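Local coordinates for protein apical membrane antigen 1, soluble form (Toxoplasma gondii, PDB 2Y8R) that serves host cell invasion as a parasite surface component of the moving junction, the ring-like complex with rhoptry neck proteins through which the parasite enters its vacuole, at residues 30-35 against 56-61. The protein carries 1 engineered substitution. Sequence-based numbering, arbitrary orientation.
Sequences THHHQS and AGLCPI. With NAG (2-acetamido-2-deoxy-beta-D-glucopyranose), chain E.
His33 joins the two loops through both its backbone and its ring. His33 O accepts a hydrogen bond from Leu58 N (3.0 Å). The side chain starts with CB against Cys59 SG; CG, anti to the backbone N (chi1 179°), then carries the ring along the 56-61 backbone. ND1 accepts a hydrogen bond from Cys59 N (3.0 Å), bent to 143° at the hydrogen, with the donor tilted 15° from the ring plane. CE1 lies 3.4 Å from Gly57 CA, which packs over one face of the ring in a CH-pi contact; CE1 also touches Ile61 CD1. NE2 bonds to Gly36 O, so both ring nitrogens are engaged and the rotation of this buried imidazole is fixed. His32 turns a face to Leu58 CB, 3.8 Å from its centroid, while Cys59 SG sits at the ring edge, 3.7 Å from CD2. A water joins His32 NE2 to Leu58 O. On the N-terminal side of 30-35, His31 ND1 donates to O6 of the glycan on Asn28. Asp40 receives the amides of Ala56 and Gly57, and Ser35 OG bonds to Asp279. Within domain I, the contact ties the loop after helix 18-24 to the loop leading from strand 50-54 into 61-62, an outermost strand of a five-stranded antiparallel sheet, where Ile61 pairs with Tyr212; the Cys59-Cys228 disulfide links it to the residue just after helix 224-227.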
ATOM      1  N   THR A  30      -9.773   1.132  -4.892  1.00 20.89           N
ATOM      2  CA  THR A  30     -10.900   0.278  -5.203  1.00 22.26           C
ATOM      3  C   THR A  30     -10.935  -0.025  -6.703  1.00 23.45           C
ATOM      4  O   THR A  30     -11.538  -1.004  -7.145  1.00 24.30           O
ATOM      5  CB  THR A  30     -12.148   1.001  -4.720  1.00 21.85           C
ATOM      6  OG1 THR A  30     -12.223   0.860  -3.287  1.00 23.57           O
ATOM      7  CG2 THR A  30     -13.367   0.495  -5.332  1.00 21.83           C
ATOM      8  N   HIS A  31     -10.237   0.791  -7.482  1.00 24.60           N
ATOM      9  CA  HIS A  31     -10.321   0.725  -8.926  1.00 25.47           C
ATOM     10  C   HIS A  31      -9.284  -0.221  -9.507  1.00 25.19           C
ATOM     11  O   HIS A  31      -9.651  -1.235 -10.114  1.00 25.43           O
ATOM     12  CB  HIS A  31     -10.193   2.123  -9.527  1.00 25.96           C
ATOM     13  CG  HIS A  31     -10.387   2.162 -11.007  1.00 29.23           C
ATOM     14  ND1 HIS A  31     -11.632   2.302 -11.589  1.00 32.46           N
ATOM     15  CD2 HIS A  31      -9.497   2.078 -12.026  1.00 30.77           C
ATOM     16  CE1 HIS A  31     -11.499   2.292 -12.906  1.00 32.18           C
ATOM     17  NE2 HIS A  31     -10.216   2.160 -13.195  1.00 33.59           N
ATOM     18  N   HIS A  32      -7.996   0.093  -9.332  1.00 24.74           N
ATOM     19  CA  HIS A  32      -6.951  -0.756  -9.919  1.00 23.61           C
ATOM     20  C   HIS A  32      -6.423  -1.806  -8.975  1.00 22.79           C
ATOM     21  O   HIS A  32      -6.330  -2.957  -9.356  1.00 22.46           O
ATOM     22  CB  HIS A  32      -5.790   0.048 -10.513  1.00 23.37           C
ATOM     23  CG  HIS A  32      -4.765  -0.801 -11.209  1.00 22.52           C
ATOM     24  ND1 HIS A  32      -5.021  -1.465 -12.396  1.00 21.64           N
ATOM     25  CD2 HIS A  32      -3.479  -1.079 -10.894  1.00 19.43           C
ATOM     26  CE1 HIS A  32      -3.938  -2.113 -12.776  1.00 18.87           C
ATOM     27  NE2 HIS A  32      -2.989  -1.898 -11.881  1.00 19.14           N
ATOM     28  N   HIS A  33      -6.064  -1.408  -7.757  1.00 22.30           N
ATOM     29  CA  HIS A  33      -5.510  -2.362  -6.797  1.00 21.46           C
ATOM     30  C   HIS A  33      -6.515  -3.498  -6.602  1.00 21.42           C
ATOM     31  O   HIS A  33      -6.193  -4.676  -6.814  1.00 21.97           O
ATOM     32  CB  HIS A  33      -5.101  -1.693  -5.467  1.00 20.76           C
ATOM     33  CG  HIS A  33      -4.547  -2.657  -4.464  1.00 20.14           C
ATOM     34  ND1 HIS A  33      -3.304  -3.245  -4.597  1.00 18.44           N
ATOM     35  CD2 HIS A  33      -5.090  -3.178  -3.342  1.00 17.92           C
ATOM     36  CE1 HIS A  33      -3.105  -4.075  -3.591  1.00 17.87           C
ATOM     37  NE2 HIS A  33      -4.177  -4.060  -2.821  1.00 17.13           N
ATOM     38  N   GLN A  34      -7.735  -3.129  -6.236  1.00 20.73           N
ATOM     39  CA  GLN A  34      -8.872  -4.059  -6.243  1.00 20.89           C
ATOM     40  C   GLN A  34      -8.881  -5.150  -5.124  1.00 19.92           C
ATOM     41  O   GLN A  34      -9.606  -6.151  -5.219  1.00 18.62           O
ATOM     42  CB  GLN A  34      -9.012  -4.694  -7.639  1.00 20.54           C
ATOM     43  CG  GLN A  34      -9.536  -3.761  -8.710  1.00 22.18           C
ATOM     44  CD  GLN A  34      -9.743  -4.482 -10.032  1.00 25.13           C
ATOM     45  OE1 GLN A  34      -8.886  -4.440 -10.921  1.00 26.33           O
ATOM     46  NE2 GLN A  34     -10.861  -5.203 -10.144  1.00 24.83           N
ATOM     47  N   SER A  35      -8.074  -4.962  -4.084  1.00 19.36           N
ATOM     48  CA  SER A  35      -7.929  -6.015  -3.055  1.00 19.13           C
ATOM     49  C   SER A  35      -7.410  -5.510  -1.705  1.00 18.72           C
ATOM     50  O   SER A  35      -6.975  -4.360  -1.592  1.00 18.91           O
ATOM     51  CB  SER A  35      -7.037  -7.129  -3.578  1.00 18.96           C
ATOM     52  OG  SER A  35      -7.091  -8.236  -2.718  1.00 20.84           O
ATOM     53  N   ALA A  56      -3.875 -10.919  -4.511  1.00 18.38           N
ATOM     54  CA  ALA A  56      -4.398 -10.537  -5.838  1.00 18.17           C
ATOM     55  C   ALA A  56      -4.397  -9.039  -6.142  1.00 18.86           C
ATOM     56  O   ALA A  56      -4.788  -8.626  -7.239  1.00 19.62           O
ATOM     57  CB  ALA A  56      -5.783 -11.078  -6.031  1.00 17.91           C
ATOM     58  N   GLY A  57      -3.954  -8.224  -5.198  1.00 18.90           N
ATOM     59  CA  GLY A  57      -3.905  -6.794  -5.426  1.00 19.19           C
ATOM     60  C   GLY A  57      -3.000  -6.460  -6.590  1.00 19.83           C
ATOM     61  O   GLY A  57      -1.964  -7.106  -6.811  1.00 19.94           O
ATOM     62  N   LEU A  58      -3.403  -5.466  -7.365  1.00 20.15           N
ATOM     63  CA  LEU A  58      -2.635  -5.085  -8.550  1.00 20.55           C
ATOM     64  C   LEU A  58      -1.538  -4.048  -8.246  1.00 20.29           C
ATOM     65  O   LEU A  58      -0.678  -3.784  -9.104  1.00 20.16           O
ATOM     66  CB  LEU A  58      -3.587  -4.603  -9.675  1.00 20.74           C
ATOM     67  CG  LEU A  58      -4.262  -5.610 -10.639  1.00 21.19           C
ATOM     68  CD1 LEU A  58      -4.024  -7.083 -10.322  1.00 21.02           C
ATOM     69  CD2 LEU A  58      -5.723  -5.362 -10.748  1.00 22.65           C
ATOM     70  N   CYS A  59      -1.559  -3.490  -7.024  1.00 19.35           N
ATOM     71  CA  CYS A  59      -0.633  -2.410  -6.654  1.00 18.57           C
ATOM     72  C   CYS A  59       0.454  -2.857  -5.659  1.00 17.78           C
ATOM     73  O   CYS A  59       0.210  -3.729  -4.834  1.00 18.02           O
ATOM     74  CB  CYS A  59      -1.400  -1.179  -6.145  1.00 18.02           C
ATOM     75  SG  CYS A  59      -2.303  -0.258  -7.432  1.00 21.02           S
ATOM     76  N   PRO A  60       1.676  -2.282  -5.751  1.00 17.01           N
ATOM     77  CA  PRO A  60       2.724  -2.661  -4.816  1.00 16.25           C
ATOM     78  C   PRO A  60       2.603  -1.868  -3.513  1.00 14.74           C
ATOM     79  O   PRO A  60       2.232  -0.714  -3.534  1.00 14.44           O
ATOM     80  CB  PRO A  60       3.996  -2.244  -5.587  1.00 15.91           C
ATOM     81  CG  PRO A  60       3.590  -1.040  -6.221  1.00 16.24           C
ATOM     82  CD  PRO A  60       2.189  -1.283  -6.704  1.00 16.18           C
ATOM     83  N   ILE A  61       2.932  -2.484  -2.395  1.00 14.52           N
ATOM     84  CA  ILE A  61       2.690  -1.862  -1.087  1.00 14.28           C
ATOM     85  C   ILE A  61       4.017  -1.463  -0.451  1.00 14.35           C
ATOM     86  O   ILE A  61       4.778  -2.338  -0.006  1.00 14.40           O
ATOM     87  CB  ILE A  61       1.905  -2.800  -0.151  1.00 14.11           C
ATOM     88  CG1 ILE A  61       0.677  -3.381  -0.861  1.00 15.55           C
ATOM     89  CG2 ILE A  61       1.485  -2.080   1.081  1.00 13.35           C
ATOM     90  CD1 ILE A  61      -0.324  -2.357  -1.379  1.00 13.14           C
TER
HETATM   91  C1  NAG E1480     -13.324   4.219  -7.504  1.00 20.87           C
HETATM   92  C2  NAG E1480     -14.535   5.134  -7.680  1.00 22.38           C
HETATM   93  C3  NAG E1480     -15.875   4.388  -7.648  1.00 22.97           C
HETATM   94  C4  NAG E1480     -15.889   3.178  -8.580  1.00 23.97           C
HETATM   95  C5  NAG E1480     -14.646   2.308  -8.291  1.00 23.71           C
HETATM   96  C6  NAG E1480     -14.525   1.055  -9.184  1.00 23.86           C
HETATM   97  C7  NAG E1480     -14.345   7.524  -7.105  1.00 22.20           C
HETATM   98  C8  NAG E1480     -14.057   7.834  -8.561  1.00 22.60           C
HETATM   99  N2  NAG E1480     -14.542   6.242  -6.731  1.00 20.88           N
HETATM  100  O3  NAG E1480     -16.909   5.255  -8.087  1.00 23.50           O
HETATM  101  O4  NAG E1480     -17.176   2.545  -8.519  1.00 24.08           O
HETATM  102  O5  NAG E1480     -13.446   3.104  -8.360  1.00 22.02           O
HETATM  103  O6  NAG E1480     -13.717   1.261 -10.358  1.00 25.91           O
HETATM  104  O7  NAG E1480     -14.364   8.476  -6.311  1.00 20.35           O
HETATM  105  O   HOH W   1      -0.521  -3.579 -11.952  1.00 26.29           O